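Local coordinates for protein phosphotransferase ChpT (Brucella abortus, PDB 4QPK), which relays phosphoryl groups as a homodimeric histidine phosphotransferase in the phosphorelay controlling growth, division and survival of the bacterium inside host cells, at residues 39-44 against 211-216; 113-118 against 145-150; 134-139 against 168-173. One frame throughout, in Å; residues are numbered along the deposited sequence.

Contact 1 of 3, residues 39-44 against 211-216; sequences VTLSAL and HSVQPY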
ATOM      1  N   VAL B  39       6.202  18.536 -13.046  1.00 52.71           N
ATOM      2  CA  VAL B  39       6.442  17.177 -13.495  1.00 51.73           C
ATOM      3  C   VAL B  39       5.163  16.374 -13.309  1.00 43.82           C
ATOM      4  O   VAL B  39       4.339  16.703 -12.453  1.00 36.26           O
ATOM      5  CB  VAL B  39       7.622  16.541 -12.710  1.00 43.54           C
ATOM      6  CG1 VAL B  39       7.319  16.519 -11.216  1.00 47.55           C
ATOM      7  CG2 VAL B  39       7.960  15.144 -13.220  1.00 50.82           C
ATOM      8  N   THR B  40       4.990  15.324 -14.103  1.00 41.72           N
ATOM      9  CA  THR B  40       3.862  14.433 -13.904  1.00 35.13           C
ATOM     10  C   THR B  40       4.293  12.968 -13.949  1.00 35.55           C
ATOM     11  O   THR B  40       5.153  12.569 -14.736  1.00 45.75           O
ATOM     12  CB  THR B  40       2.742  14.699 -14.946  1.00 41.91           C
ATOM     13  OG1 THR B  40       1.540  14.036 -14.534  1.00 50.49           O
ATOM     14  CG2 THR B  40       3.136  14.207 -16.325  1.00 41.02           C
ATOM     15  N   LEU B  41       3.689  12.166 -13.084  1.00 32.29           N
ATOM     16  CA  LEU B  41       3.969  10.736 -13.055  1.00 30.69           C
ATOM     17  C   LEU B  41       2.850  10.002 -13.742  1.00 25.75           C
ATOM     18  O   LEU B  41       1.683  10.392 -13.637  1.00 27.93           O
ATOM     19  CB  LEU B  41       4.132  10.203 -11.623  1.00 34.29           C
ATOM     20  CG  LEU B  41       5.417  10.398 -10.813  1.00 35.70           C
ATOM     21  CD1 LEU B  41       5.990  11.806 -10.925  1.00 45.90           C
ATOM     22  CD2 LEU B  41       5.165  10.021  -9.346  1.00 28.87           C
ATOM     23  N   SER B  42       3.215   8.939 -14.458  1.00 29.32           N
ATOM     24  CA  SER B  42       2.229   8.045 -15.047  1.00 28.31           C
ATOM     25  C   SER B  42       1.437   7.395 -13.938  1.00 26.25           C
ATOM     26  O   SER B  42       1.893   7.357 -12.788  1.00 25.21           O
ATOM     27  CB  SER B  42       2.897   6.966 -15.906  1.00 32.33           C
ATOM     28  OG  SER B  42       3.666   6.082 -15.101  1.00 27.35           O
ATOM     29  N   ALA B  43       0.272   6.862 -14.286  1.00 21.88           N
ATOM     30  CA  ALA B  43      -0.559   6.148 -13.334  1.00 23.06           C
ATOM     31  C   ALA B  43       0.219   4.984 -12.722  1.00 22.92           C
ATOM     32  O   ALA B  43       0.205   4.796 -11.507  1.00 22.06           O
ATOM     33  CB  ALA B  43      -1.826   5.652 -14.000  1.00 24.00           C
ATOM     34  N   LEU B  44       0.913   4.221 -13.561  1.00 20.50           N
ATOM     35  CA  LEU B  44       1.707   3.091 -13.072  1.00 21.49           C
ATOM     36  C   LEU B  44       2.808   3.508 -12.094  1.00 21.78           C
ATOM     37  O   LEU B  44       3.027   2.849 -11.071  1.00 21.83           O
ATOM     38  CB  LEU B  44       2.329   2.333 -14.244  1.00 23.29           C
ATOM     39  CG  LEU B  44       1.338   1.489 -15.048  1.00 21.84           C
ATOM     40  CD1 LEU B  44       2.077   0.878 -16.243  1.00 25.49           C
ATOM     41  CD2 LEU B  44       0.722   0.402 -14.178  1.00 21.53           C
ATOM     42  N   HIS B 211      10.412   8.394  -1.443  1.00 28.42           N
ATOM     43  CA  HIS B 211      10.428   9.420  -0.421  1.00 29.40           C
ATOM     44  C   HIS B 211       9.720  10.672  -0.947  1.00 29.92           C
ATOM     45  O   HIS B 211       8.742  11.139  -0.343  1.00 31.16           O
ATOM     46  CB  HIS B 211      11.866   9.693   0.026  1.00 36.08           C
ATOM     47  CG  HIS B 211      12.441   8.591   0.863  1.00 41.36           C
ATOM     48  ND1 HIS B 211      13.295   7.633   0.357  1.00 45.13           N
ATOM     49  CD2 HIS B 211      12.257   8.278   2.169  1.00 43.07           C
ATOM     50  CE1 HIS B 211      13.624   6.787   1.318  1.00 47.31           C
ATOM     51  NE2 HIS B 211      13.008   7.156   2.427  1.00 50.78           N
ATOM     52  N   SER B 212      10.137  11.163  -2.110  1.00 23.58           N
ATOM     53  CA  SER B 212       9.550  12.389  -2.649  1.00 22.09           C
ATOM     54  C   SER B 212       8.154  12.232  -3.263  1.00 19.73           C
ATOM     55  O   SER B 212       7.545  13.233  -3.642  1.00 20.85           O
ATOM     56  CB  SER B 212      10.498  13.001  -3.691  1.00 24.83           C
ATOM     57  OG  SER B 212      10.785  12.077  -4.732  1.00 25.75           O
ATOM     58  N   VAL B 213       7.641  11.004  -3.372  1.00 19.58           N
ATOM     59  CA  VAL B 213       6.304  10.827  -3.935  1.00 18.37           C
ATOM     60  C   VAL B 213       5.248  11.454  -3.030  1.00 17.04           C
ATOM     61  O   VAL B 213       4.230  11.911  -3.514  1.00 18.81           O
ATOM     62  CB  VAL B 213       5.962   9.325  -4.193  1.00 19.19           C
ATOM     63  CG1 VAL B 213       5.843   8.529  -2.908  1.00 18.39           C
ATOM     64  CG2 VAL B 213       4.677   9.183  -5.023  1.00 16.66           C
ATOM     65  N   GLN B 214       5.494  11.510  -1.723  1.00 17.53           N
ATOM     66  CA  GLN B 214       4.449  12.002  -0.831  1.00 16.68           C
ATOM     67  C   GLN B 214       4.239  13.522  -0.984  1.00 16.31           C
ATOM     68  O   GLN B 214       3.100  13.970  -1.085  1.00 16.99           O
ATOM     69  CB  GLN B 214       4.755  11.620   0.627  1.00 19.53           C
ATOM     70  CG  GLN B 214       3.572  11.811   1.585  1.00 16.31           C
ATOM     71  CD  GLN B 214       3.473  13.221   2.090  1.00 17.09           C
ATOM     72  OE1 GLN B 214       4.496  13.865   2.350  1.00 21.07           O
ATOM     73  NE2 GLN B 214       2.248  13.713   2.256  1.00 14.27           N
ATOM     74  N   PRO B 215       5.329  14.324  -1.012  1.00 17.45           N
ATOM     75  CA  PRO B 215       5.069  15.743  -1.318  1.00 20.03           C
ATOM     76  C   PRO B 215       4.509  15.980  -2.725  1.00 20.43           C
ATOM     77  O   PRO B 215       3.662  16.860  -2.896  1.00 18.10           O
ATOM     78  CB  PRO B 215       6.449  16.403  -1.162  1.00 21.33           C
ATOM     79  CG  PRO B 215       7.436  15.290  -1.052  1.00 25.74           C
ATOM     80  CD  PRO B 215       6.688  14.124  -0.484  1.00 18.95           C
ATOM     81  N   TYR B 216       4.952  15.193  -3.705  1.00 19.68           N
ATOM     82  CA  TYR B 216       4.385  15.277  -5.044  1.00 19.34           C
ATOM     83  C   TYR B 216       2.888  15.016  -4.995  1.00 21.21           C
ATOM     84  O   TYR B 216       2.078  15.780  -5.527  1.00 18.96           O
ATOM     85  CB  TYR B 216       5.084  14.279  -5.980  1.00 19.64           C
ATOM     86  CG  TYR B 216       4.374  14.121  -7.303  1.00 22.36           C
ATOM     87  CD1 TYR B 216       4.597  15.001  -8.351  1.00 30.63           C
ATOM     88  CD2 TYR B 216       3.448  13.101  -7.487  1.00 24.31           C
ATOM     89  CE1 TYR B 216       3.926  14.852  -9.559  1.00 28.84           C
ATOM     90  CE2 TYR B 216       2.769  12.952  -8.682  1.00 30.69           C
ATOM     91  CZ  TYR B 216       3.011  13.824  -9.713  1.00 35.02           C
ATOM     92  OH  TYR B 216       2.324  13.658 -10.901  1.00 37.30           O
TER

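Contact 2 of 3, residues 113-118 against 145-150; sequences IDTGDA and NKVKLL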
ATOM      1  N   ILE B 113     -15.437  11.961   2.372  1.00 16.85           N
ATOM      2  CA  ILE B 113     -14.831  11.391   3.586  1.00 17.96           C
ATOM      3  C   ILE B 113     -15.290  12.181   4.821  1.00 19.08           C
ATOM      4  O   ILE B 113     -15.401  13.412   4.788  1.00 16.01           O
ATOM      5  CB  ILE B 113     -13.278  11.372   3.507  1.00 14.81           C
ATOM      6  CG1 ILE B 113     -12.814  10.390   2.417  1.00 18.91           C
ATOM      7  CG2 ILE B 113     -12.675  10.938   4.838  1.00 15.61           C
ATOM      8  CD1 ILE B 113     -11.309  10.472   2.090  1.00 17.14           C
ATOM      9  N   ASP B 114     -15.598  11.452   5.887  1.00 16.01           N
ATOM     10  CA  ASP B 114     -15.966  12.011   7.179  1.00 17.82           C
ATOM     11  C   ASP B 114     -14.691  12.467   7.896  1.00 14.80           C
ATOM     12  O   ASP B 114     -13.797  11.656   8.119  1.00 14.72           O
ATOM     13  CB  ASP B 114     -16.714  10.935   7.983  1.00 18.06           C
ATOM     14  CG  ASP B 114     -17.323  11.449   9.278  1.00 22.57           C
ATOM     15  OD1 ASP B 114     -16.744  12.321   9.937  1.00 19.44           O
ATOM     16  OD2 ASP B 114     -18.427  10.971   9.627  1.00 36.23           O
ATOM     17  N   THR B 115     -14.582  13.746   8.258  1.00 15.17           N
ATOM     18  CA  THR B 115     -13.351  14.195   8.930  1.00 13.19           C
ATOM     19  C   THR B 115     -13.214  13.585  10.329  1.00 14.86           C
ATOM     20  O   THR B 115     -12.132  13.630  10.913  1.00 18.06           O
ATOM     21  CB  THR B 115     -13.249  15.755   9.057  1.00 15.81           C
ATOM     22  OG1 THR B 115     -14.345  16.272   9.816  1.00 17.27           O
ATOM     23  CG2 THR B 115     -13.216  16.412   7.671  1.00 15.88           C
ATOM     24  N   GLY B 116     -14.294  13.024  10.868  1.00 16.46           N
ATOM     25  CA  GLY B 116     -14.201  12.295  12.124  1.00 17.06           C
ATOM     26  C   GLY B 116     -13.307  11.067  11.960  1.00 16.03           C
ATOM     27  O   GLY B 116     -12.519  10.720  12.842  1.00 15.07           O
ATOM     28  N   ASP B 117     -13.429  10.390  10.824  1.00 15.10           N
ATOM     29  CA  ASP B 117     -12.549   9.247  10.540  1.00 16.13           C
ATOM     30  C   ASP B 117     -11.112   9.716  10.341  1.00 15.90           C
ATOM     31  O   ASP B 117     -10.158   9.053  10.768  1.00 16.52           O
ATOM     32  CB  ASP B 117     -13.028   8.493   9.295  1.00 15.54           C
ATOM     33  CG  ASP B 117     -14.339   7.768   9.523  1.00 20.11           C
ATOM     34  OD1 ASP B 117     -14.572   7.290  10.658  1.00 20.82           O
ATOM     35  OD2 ASP B 117     -15.130   7.661   8.561  1.00 21.42           O
ATOM     36  N   ALA B 118     -10.956  10.842   9.652  1.00 13.86           N
ATOM     37  CA  ALA B 118      -9.625  11.411   9.451  1.00 15.53           C
ATOM     38  C   ALA B 118      -8.992  11.759  10.797  1.00 13.73           C
ATOM     39  O   ALA B 118      -7.821  11.459  11.042  1.00 15.03           O
ATOM     40  CB  ALA B 118      -9.706  12.666   8.541  1.00 14.38           C
ATOM     41  N   ASN B 145     -10.942  14.014  -1.936  1.00 17.86           N
ATOM     42  CA  ASN B 145      -9.595  14.501  -2.181  1.00 17.40           C
ATOM     43  C   ASN B 145      -9.210  15.692  -1.299  1.00 16.62           C
ATOM     44  O   ASN B 145      -8.020  15.918  -1.057  1.00 17.03           O
ATOM     45  CB  ASN B 145      -9.420  14.820  -3.664  1.00 19.40           C
ATOM     46  CG  ASN B 145      -9.284  13.558  -4.496  1.00 28.16           C
ATOM     47  OD1 ASN B 145      -8.785  12.543  -4.005  1.00 22.34           O
ATOM     48  ND2 ASN B 145      -9.807  13.582  -5.714  1.00 30.04           N
ATOM     49  N   LYS B 146     -10.198  16.440  -0.801  1.00 15.30           N
ATOM     50  CA  LYS B 146      -9.888  17.505   0.150  1.00 15.19           C
ATOM     51  C   LYS B 146      -9.458  16.906   1.494  1.00 17.41           C
ATOM     52  O   LYS B 146      -8.528  17.396   2.137  1.00 18.12           O
ATOM     53  CB  LYS B 146     -11.091  18.439   0.330  1.00 16.67           C
ATOM     54  CG  LYS B 146     -11.482  19.136  -0.985  1.00 19.41           C
ATOM     55  CD  LYS B 146     -12.472  20.299  -0.777  1.00 20.90           C
ATOM     56  CE  LYS B 146     -12.934  20.829  -2.140  1.00 25.46           C
ATOM     57  NZ  LYS B 146     -13.971  21.892  -2.010  1.00 22.94           N
ATOM     58  N   VAL B 147     -10.116  15.831   1.917  1.00 16.40           N
ATOM     59  CA  VAL B 147      -9.711  15.196   3.176  1.00 15.97           C
ATOM     60  C   VAL B 147      -8.376  14.461   3.016  1.00 15.87           C
ATOM     61  O   VAL B 147      -7.549  14.454   3.934  1.00 17.78           O
ATOM     62  CB  VAL B 147     -10.773  14.232   3.703  1.00 14.84           C
ATOM     63  CG1 VAL B 147     -10.325  13.673   5.056  1.00 16.88           C
ATOM     64  CG2 VAL B 147     -12.129  14.956   3.873  1.00 18.49           C
ATOM     65  N   LYS B 148      -8.145  13.851   1.854  1.00 15.75           N
ATOM     66  CA  LYS B 148      -6.831  13.246   1.611  1.00 16.03           C
ATOM     67  C   LYS B 148      -5.724  14.316   1.593  1.00 15.23           C
ATOM     68  O   LYS B 148      -4.643  14.099   2.150  1.00 15.89           O
ATOM     69  CB  LYS B 148      -6.849  12.429   0.307  1.00 16.74           C
ATOM     70  CG  LYS B 148      -7.808  11.228   0.366  1.00 19.01           C
ATOM     71  CD  LYS B 148      -7.775  10.383  -0.919  1.00 17.00           C
ATOM     72  CE  LYS B 148      -6.463   9.540  -0.970  1.00 21.12           C
ATOM     73  NZ  LYS B 148      -6.455   8.651  -2.157  1.00 33.26           N
ATOM     74  N   LEU B 149      -6.001  15.479   1.003  1.00 15.30           N
ATOM     75  CA  LEU B 149      -5.050  16.588   1.044  1.00 13.38           C
ATOM     76  C   LEU B 149      -4.720  16.945   2.505  1.00 15.36           C
ATOM     77  O   LEU B 149      -3.555  17.070   2.869  1.00 16.06           O
ATOM     78  CB  LEU B 149      -5.606  17.810   0.300  1.00 16.04           C
ATOM     79  CG  LEU B 149      -4.830  19.110   0.541  1.00 15.76           C
ATOM     80  CD1 LEU B 149      -3.415  19.000  -0.006  1.00 17.43           C
ATOM     81  CD2 LEU B 149      -5.583  20.283  -0.110  1.00 17.24           C
ATOM     82  N   LEU B 150      -5.759  17.080   3.329  1.00 15.76           N
ATOM     83  CA  LEU B 150      -5.585  17.392   4.743  1.00 17.32           C
ATOM     84  C   LEU B 150      -4.620  16.412   5.427  1.00 16.10           C
ATOM     85  O   LEU B 150      -3.653  16.828   6.068  1.00 17.37           O
ATOM     86  CB  LEU B 150      -6.957  17.406   5.447  1.00 15.68           C
ATOM     87  CG  LEU B 150      -7.011  17.488   6.981  1.00 17.33           C
ATOM     88  CD1 LEU B 150      -6.344  18.741   7.500  1.00 19.54           C
ATOM     89  CD2 LEU B 150      -8.460  17.403   7.450  1.00 21.89           C
TER

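Contact 3 of 3, residues 134-139 against 168-173; sequences TWEGAR and AVRLEG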
ATOM      1  N   THR B 134      -2.591  17.941  18.108  1.00 18.83           N
ATOM      2  CA  THR B 134      -3.937  18.421  18.423  1.00 17.67           C
ATOM      3  C   THR B 134      -4.755  18.675  17.159  1.00 19.95           C
ATOM      4  O   THR B 134      -4.221  19.024  16.107  1.00 19.32           O
ATOM      5  CB  THR B 134      -3.924  19.732  19.260  1.00 21.77           C
ATOM      6  OG1 THR B 134      -3.172  20.741  18.572  1.00 21.99           O
ATOM      7  CG2 THR B 134      -3.319  19.509  20.628  1.00 20.95           C
ATOM      8  N   TRP B 135      -6.067  18.538  17.303  1.00 18.90           N
ATOM      9  CA  TRP B 135      -7.016  18.665  16.207  1.00 22.25           C
ATOM     10  C   TRP B 135      -8.205  19.460  16.678  1.00 24.43           C
ATOM     11  O   TRP B 135      -8.842  19.110  17.673  1.00 24.30           O
ATOM     12  CB  TRP B 135      -7.472  17.281  15.744  1.00 18.62           C
ATOM     13  CG  TRP B 135      -8.414  17.225  14.567  1.00 19.25           C
ATOM     14  CD1 TRP B 135      -9.715  17.645  14.514  1.00 23.73           C
ATOM     15  CD2 TRP B 135      -8.135  16.628  13.301  1.00 18.06           C
ATOM     16  NE1 TRP B 135     -10.248  17.375  13.275  1.00 21.11           N
ATOM     17  CE2 TRP B 135      -9.299  16.745  12.514  1.00 18.67           C
ATOM     18  CE3 TRP B 135      -7.003  16.015  12.751  1.00 18.84           C
ATOM     19  CZ2 TRP B 135      -9.364  16.262  11.207  1.00 16.19           C
ATOM     20  CZ3 TRP B 135      -7.068  15.544  11.459  1.00 19.36           C
ATOM     21  CH2 TRP B 135      -8.236  15.670  10.699  1.00 19.61           C
ATOM     22  N   GLU B 136      -8.534  20.497  15.926  1.00 20.85           N
ATOM     23  CA  GLU B 136      -9.614  21.385  16.275  1.00 22.29           C
ATOM     24  C   GLU B 136     -10.455  21.605  15.015  1.00 22.67           C
ATOM     25  O   GLU B 136      -9.918  21.824  13.932  1.00 22.81           O
ATOM     26  CB  GLU B 136      -9.027  22.692  16.827  1.00 27.82           C
ATOM     27  CG  GLU B 136      -9.986  23.598  17.513  1.00 35.29           C
ATOM     28  CD  GLU B 136      -9.308  24.841  18.078  1.00 41.79           C
ATOM     29  OE1 GLU B 136      -8.064  24.967  17.964  1.00 34.97           O
ATOM     30  OE2 GLU B 136     -10.019  25.675  18.668  1.00 41.83           O
ATOM     31  N   GLY B 137     -11.771  21.554  15.168  1.00 21.88           N
ATOM     32  CA  GLY B 137     -12.683  21.796  14.066  1.00 23.49           C
ATOM     33  C   GLY B 137     -13.827  20.804  14.003  1.00 25.63           C
ATOM     34  O   GLY B 137     -13.664  19.625  14.308  1.00 25.22           O
ATOM     35  N   ALA B 138     -14.979  21.296  13.563  1.00 24.91           N
ATOM     36  CA  ALA B 138     -16.216  20.524  13.506  1.00 27.62           C
ATOM     37  C   ALA B 138     -16.116  19.319  12.578  1.00 22.04           C
ATOM     38  O   ALA B 138     -15.538  19.407  11.497  1.00 24.60           O
ATOM     39  CB  ALA B 138     -17.366  21.419  13.068  1.00 30.10           C
ATOM     40  N   ARG B 139     -16.677  18.199  13.022  1.00 20.50           N
ATOM     41  CA  ARG B 139     -16.798  17.006  12.191  1.00 19.48           C
ATOM     42  C   ARG B 139     -17.675  17.297  10.963  1.00 19.27           C
ATOM     43  O   ARG B 139     -18.791  17.796  11.102  1.00 20.23           O
ATOM     44  CB  ARG B 139     -17.396  15.864  13.021  1.00 21.24           C
ATOM     45  CG  ARG B 139     -17.545  14.551  12.286  1.00 17.85           C
ATOM     46  CD  ARG B 139     -18.197  13.521  13.172  1.00 19.93           C
ATOM     47  NE  ARG B 139     -18.338  12.242  12.489  1.00 18.29           N
ATOM     48  CZ  ARG B 139     -19.024  11.222  12.978  1.00 21.07           C
ATOM     49  NH1 ARG B 139     -19.635  11.347  14.155  1.00 20.70           N
ATOM     50  NH2 ARG B 139     -19.097  10.091  12.293  1.00 21.79           N
ATOM     51  N   ALA B 168      -0.325  21.152  15.159  1.00 18.95           N
ATOM     52  CA  ALA B 168      -1.707  21.490  15.484  1.00 19.91           C
ATOM     53  C   ALA B 168      -2.503  21.675  14.206  1.00 17.52           C
ATOM     54  O   ALA B 168      -2.093  22.411  13.308  1.00 20.59           O
ATOM     55  CB  ALA B 168      -1.772  22.761  16.334  1.00 21.55           C
ATOM     56  N   VAL B 169      -3.645  21.006  14.146  1.00 17.69           N
ATOM     57  CA  VAL B 169      -4.552  21.081  13.008  1.00 18.03           C
ATOM     58  C   VAL B 169      -5.777  21.904  13.336  1.00 18.67           C
ATOM     59  O   VAL B 169      -6.384  21.703  14.391  1.00 21.44           O
ATOM     60  CB  VAL B 169      -5.020  19.672  12.595  1.00 21.43           C
ATOM     61  CG1 VAL B 169      -5.836  19.747  11.303  1.00 27.74           C
ATOM     62  CG2 VAL B 169      -3.837  18.773  12.425  1.00 23.99           C
ATOM     63  N   ARG B 170      -6.142  22.833  12.453  1.00 19.08           N
ATOM     64  CA  ARG B 170      -7.446  23.498  12.545  1.00 19.60           C
ATOM     65  C   ARG B 170      -8.219  23.415  11.246  1.00 19.66           C
ATOM     66  O   ARG B 170      -7.702  23.754  10.176  1.00 22.50           O
ATOM     67  CB  ARG B 170      -7.302  24.982  12.932  1.00 23.88           C
ATOM     68  CG  ARG B 170      -6.630  25.213  14.250  1.00 26.86           C
ATOM     69  CD  ARG B 170      -6.876  26.621  14.765  1.00 35.51           C
ATOM     70  NE  ARG B 170      -6.781  27.623  13.709  1.00 32.30           N
ATOM     71  CZ  ARG B 170      -5.676  28.300  13.405  1.00 43.44           C
ATOM     72  NH1 ARG B 170      -4.543  28.066  14.058  1.00 36.99           N
ATOM     73  NH2 ARG B 170      -5.701  29.205  12.431  1.00 42.72           N
ATOM     74  N   LEU B 171      -9.468  22.980  11.348  1.00 19.12           N
ATOM     75  CA  LEU B 171     -10.391  23.008  10.231  1.00 20.30           C
ATOM     76  C   LEU B 171     -11.242  24.257  10.336  1.00 24.35           C
ATOM     77  O   LEU B 171     -11.886  24.493  11.367  1.00 23.98           O
ATOM     78  CB  LEU B 171     -11.295  21.773  10.224  1.00 23.33           C
ATOM     79  CG  LEU B 171     -10.641  20.403  10.363  1.00 26.38           C
ATOM     80  CD1 LEU B 171     -11.686  19.334  10.103  1.00 31.95           C
ATOM     81  CD2 LEU B 171      -9.489  20.276   9.403  1.00 26.58           C
ATOM     82  N   GLU B 172     -11.250  25.043   9.268  1.00 22.27           N
ATOM     83  CA  GLU B 172     -11.961  26.319   9.236  1.00 27.24           C
ATOM     84  C   GLU B 172     -12.788  26.430   7.960  1.00 27.58           C
ATOM     85  O   GLU B 172     -12.819  25.500   7.159  1.00 25.79           O
ATOM     86  CB  GLU B 172     -10.968  27.480   9.339  1.00 28.81           C
ATOM     87  CG  GLU B 172     -10.104  27.437  10.602  1.00 29.66           C
ATOM     88  CD  GLU B 172      -9.041  28.532  10.654  1.00 36.06           C
ATOM     89  OE1 GLU B 172      -8.854  29.252   9.647  1.00 31.84           O
ATOM     90  OE2 GLU B 172      -8.386  28.665  11.711  1.00 35.46           O
ATOM     91  N   GLY B 173     -13.459  27.564   7.768  1.00 31.91           N
ATOM     92  CA  GLY B 173     -14.247  27.768   6.563  1.00 28.86           C
ATOM     93  C   GLY B 173     -15.572  27.032   6.565  1.00 29.61           C
ATOM     94  O   GLY B 173     -16.078  26.627   7.613  1.00 34.54           O
TER
HETATM   95  O   HOH W   1     -14.592  23.996  11.725  1.00 31.95           O

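Contact 1 of 3, residues 39-44 against 211-216
Y216, on the first turn of helix 213-225, reaches into the extended chain that leads to helix 43-74 of the DHp domain, so the contact joins the C-terminal, kinase-like domain to the N-terminal edge of the dimerization and phosphotransfer domain. The tyrosine carries nearly all of it. With CG anti to the backbone N (chi1 169°), its ring is directed off the helix and its hydroxyl comes up to the backbone of T40 and L41. L41 lays its isobutyl group over one ring face: CD1 stands 4.0 Å from the ring centroid of Y216, 18° off the normal, a CH-pi contact, while L41 CD2 lies above the rim on the same face, 3.8 Å from Y216 CE2. From there L41 CD2 also approaches V213 CG2 loosely. The carbonyl O of V39 sits at the ring edge, in plane, 3.5 Å from Y216 CE1. Beyond the segments, V213 packs on L46 and L49, and S42 N-caps helix 43-74 through OG to D45 N. H211 meets the phosphorylatable H56 ring edge-to-face. The phenol oxygen is held by one cross-segment hydrogen bond, L41 N to Y216 OH, 3.0 Å long and fairly straight at 159°.

Contact 2 of 3, residues 113-118 against 145-150
V147 of helix 144-160 pushes its two methyls into the corner where strand 112-114 turns into helix 115-126, a buried strand-helix junction of the C-terminal, kinase-like domain. The apolar contacts come first. CG1 of V147, anti to its own backbone N (chi1 -177°), touches two partners about a right angle apart, with I113 CG2 at 3.6 Å and A118 CB at 3.7 Å. CG2, the other branch, lies against the I113 backbone and CB, 3.7 Å from I113 O, and more loosely touches T115 CG2. The two beta-branched side chains cross obliquely, and CB of I113 lies 3.8 Å from CB of V147. The end of the isoleucine also passes V147 CB on its way to K148: I113 CD1 reaches across the helix to the aliphatic part of the lysine, 4.0 Å from K148 CG, where the two chains cross at about a right angle.

Polar interactions lie around this apolar centre. D114 N-caps helix 115-126: its OD1 accepts from G116 N at 2.7 Å, on the anti side of the carboxylate and 25° out of its plane, while OD2 forms a salt bridge to R139. T115 OG1 bonds to V140 N, tying the helix start to the residues just before strand 141-143. The lysine is bent at chi3, and its ammonium group is directed away from I113 to bond with the carbonyls of F103 and G104 and the hydroxyl of Y217.

The chemistry therefore divides by place: the interface between the two segments is almost wholly aliphatic, D114 OD1 caps its own helix, and D114 OD2, T115 OG1 and K148 NZ bond to residues beyond the two segments. Cohesion across the contact rests on close apolar packing.

Contact 3 of 3, residues 134-139 against 168-173
T134, W135 and E136 pair in parallel register with A168, V169 and R170, joining edge strand 132-136 to strand 166-173. The first shell is the backbone ladder. V169 N donates to T134 O at 2.8 Å, and V169 O accepts from E136 N. L171 N then meets E136 O at 2.9 Å, a nearly straight bond of 165°. Past the L171 N to E136 O bond, a water accepts from A138 N and donates to L171 O, 2.8 Å away.

Side chains sort onto two faces. On one, W135 and V169 lie side by side and point the same way; with its CG anti to the backbone N (chi1 -177°), the indole brings one face over V169 CG1, offset toward the rim. L171 CD1 approaches the same indole obliquely, 4.0 Å from W135 NE1. On the other face, T134 OG1 touches A168 CB at 3.3 Å, and the extended E136 runs beside R170, OE1 lying 3.8 Å from R170 CD. Their charged ends do not join: R170 instead grips E172 side-on, with E172 OE2 lying in the guanidinium plane, 2.8 Å from both R170 NE and NH2.

Farther out, E172 OE1 forms a salt bridge to R179 on strand 178-185, fixing the carboxylate from both oxygens. W135 packs on A118, Q119 and A122 of helix 115-126, while L150 and L154 of helix 144-160 cover V169. Parallel neighbours whose connection includes strand 141-143 and helix 144-160, on a mixed sheet with helices against one face, match the alpha/beta sandwich of histidine-kinase catalytic domains.

Contacts 2 and 3 belong to one layered unit of the C-terminal domain, their centres about 11 Å apart: L150 of helix 144-160 packs on both W135 and L171, and D114 and R139 form a salt bridge between them. Contact 1 lies apart, its centre about 28 Å from that of contact 3, and connects this domain to the extended chain just ahead of the DHp helix 43-74. Chemistry follows place. Contact 2 is fully buried and held by aliphatic packing; contact 3, at the surface, relies on backbone bonds, with charged side chains outward and indole inward; contact 1, partly buried, combines one hydrogen bond with a methyl-on-ring contact.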